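Local coordinates for TgTwinScan_2721 - E2 domain (Toxoplasma gondii, PDB 2F4Z), which probably acts as a ubiquitin-conjugating (E2) enzyme, carrying ubiquitin or a related modifier as a thioester on the way to its target, at residues G92-D97 against F113-W118. Numbering follows the deposited sequence.
Sequences GHFTLD and FVTKIW
T95 meets T115 through a side chain where strand pairing would use a backbone carbonyl: T95 N donates to T115 OG1 at 2.8 Å, almost straight at 173°. T115 OG1 lies anti to its own carbonyl carbon (chi1 -54°), which turns the hydroxyl to the strand and leaves CG2 for the F94 ring, 3.6 Å from F94 CD2. T95 O accepts two bonds: V114 N lies 2.9 Å from T95 O, 29° out of the carbonyl plane, and T115 N gives a second, weak one.

Beside these hydrogen bonds lie two CH-pi contacts. I117 CD1 sits over one face of the F94 ring, 4.0 Å from its centroid, and L96 CD1 does the same for F113. The F113 ring in turn brings CE2 to 3.7 Å from F94 CB. Farther out, I151 and L155 of helix 144-156 pack on F113, while T187 of helix 176-190 touches F94.

L96 and F113 form the last antiparallel, non-hydrogen-bonded pair here, in the four-stranded sheet of the E2 fold. At V114 the backbone turns out of the extended path and the pairing ends. A side-chain hydroxyl can stand in for a main-chain carbonyl where a strand breaks off; here T115 OG1 does so for T95 N, and the departing loop stays bonded to the sheet.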
# COMPACT_ATOMS: atom_id res chain seq x y z
N GLY A 92 22.86 -7.22 -9.48
CA GLY A 92 23.17 -7.63 -8.09
C GLY A 92 21.95 -8.31 -7.48
O GLY A 92 20.80 -8.03 -7.89
N HIS A 93 22.21 -9.13 -6.48
CA HIS A 93 21.19 -9.79 -5.68
C HIS A 93 21.46 -9.47 -4.24
O HIS A 93 22.46 -9.87 -3.74
CB HIS A 93 21.25 -11.34 -5.90
CG HIS A 93 20.94 -11.72 -7.31
ND1 HIS A 93 19.69 -11.52 -7.87
CD2 HIS A 93 21.74 -12.16 -8.32
CE1 HIS A 93 19.72 -11.87 -9.15
NE2 HIS A 93 20.95 -12.27 -9.45
N PHE A 94 20.53 -8.79 -3.58
CA PHE A 94 20.79 -8.21 -2.24
C PHE A 94 19.89 -8.90 -1.26
O PHE A 94 18.69 -9.06 -1.53
CB PHE A 94 20.57 -6.68 -2.25
CG PHE A 94 21.49 -5.97 -3.22
CD1 PHE A 94 21.08 -5.73 -4.53
CD2 PHE A 94 22.80 -5.65 -2.84
CE1 PHE A 94 21.94 -5.10 -5.44
CE2 PHE A 94 23.66 -5.04 -3.76
CZ PHE A 94 23.21 -4.77 -5.06
N THR A 95 20.49 -9.36 -0.18
CA THR A 95 19.83 -10.03 0.91
C THR A 95 19.62 -9.04 2.01
O THR A 95 20.51 -8.25 2.30
CB THR A 95 20.75 -11.19 1.41
OG1 THR A 95 20.89 -12.13 0.33
CG2 THR A 95 20.19 -11.92 2.67
N LEU A 96 18.41 -9.07 2.60
CA LEU A 96 18.04 -8.27 3.75
C LEU A 96 17.70 -9.16 4.95
O LEU A 96 17.15 -10.23 4.81
CB LEU A 96 16.82 -7.39 3.44
CG LEU A 96 16.76 -6.26 2.41
CD1 LEU A 96 17.01 -4.88 3.01
CD2 LEU A 96 17.47 -6.43 1.10
N ASP A 97 18.02 -8.69 6.12
CA ASP A 97 17.50 -9.31 7.32
C ASP A 97 16.20 -8.56 7.74
O ASP A 97 16.14 -7.36 7.64
CB ASP A 97 18.59 -9.26 8.41
CG ASP A 97 18.11 -9.83 9.71
OD1 ASP A 97 17.49 -10.92 9.73
OD2 ASP A 97 18.30 -9.14 10.73
N PHE A 113 20.34 -4.28 5.24
CA PHE A 113 21.06 -5.09 4.28
C PHE A 113 22.01 -6.03 4.98
O PHE A 113 22.72 -5.64 5.95
CB PHE A 113 21.80 -4.22 3.25
CG PHE A 113 20.88 -3.69 2.14
CD1 PHE A 113 19.92 -2.71 2.41
CD2 PHE A 113 21.03 -4.15 0.83
CE1 PHE A 113 19.07 -2.24 1.35
CE2 PHE A 113 20.25 -3.68 -0.19
CZ PHE A 113 19.27 -2.70 0.05
N VAL A 114 21.99 -7.29 4.56
CA VAL A 114 23.06 -8.24 4.93
C VAL A 114 24.18 -8.12 3.87
O VAL A 114 25.33 -7.95 4.25
CB VAL A 114 22.51 -9.67 5.02
CG1 VAL A 114 23.66 -10.71 5.11
CG2 VAL A 114 21.53 -9.74 6.20
N THR A 115 23.83 -8.17 2.58
CA THR A 115 24.79 -7.96 1.47
C THR A 115 25.44 -6.55 1.56
O THR A 115 24.72 -5.55 1.69
CB THR A 115 24.08 -8.01 0.14
OG1 THR A 115 23.33 -9.24 0.00
CG2 THR A 115 25.07 -7.85 -1.04
N LYS A 116 26.78 -6.48 1.53
CA LYS A 116 27.50 -5.18 1.43
C LYS A 116 27.08 -4.40 0.20
O LYS A 116 27.01 -4.92 -0.94
CB LYS A 116 29.05 -5.38 1.47
CG LYS A 116 29.67 -5.81 2.80
CD LYS A 116 29.37 -4.73 3.89
CE LYS A 116 30.27 -4.75 5.17
NZ LYS A 116 30.24 -6.04 5.99
N ILE A 117 26.78 -3.12 0.40
CA ILE A 117 26.29 -2.27 -0.71
C ILE A 117 26.84 -0.83 -0.48
O ILE A 117 27.05 -0.39 0.69
CB ILE A 117 24.74 -2.32 -0.82
CG1 ILE A 117 24.23 -1.56 -2.06
CG2 ILE A 117 24.11 -1.91 0.55
CD1 ILE A 117 22.76 -1.83 -2.46
N TRP A 118 27.17 -0.17 -1.58
CA TRP A 118 27.71 1.19 -1.56
C TRP A 118 26.61 2.14 -2.00
O TRP A 118 26.35 2.25 -3.18
CB TRP A 118 28.84 1.27 -2.56
CG TRP A 118 29.69 2.52 -2.45
CD1 TRP A 118 29.72 3.61 -3.33
CD2 TRP A 118 30.60 2.81 -1.40
NE1 TRP A 118 30.63 4.54 -2.86
CE2 TRP A 118 31.18 4.08 -1.68
CE3 TRP A 118 31.01 2.13 -0.26
CZ2 TRP A 118 32.14 4.65 -0.87
CZ3 TRP A 118 31.94 2.72 0.57
CH2 TRP A 118 32.51 3.98 0.26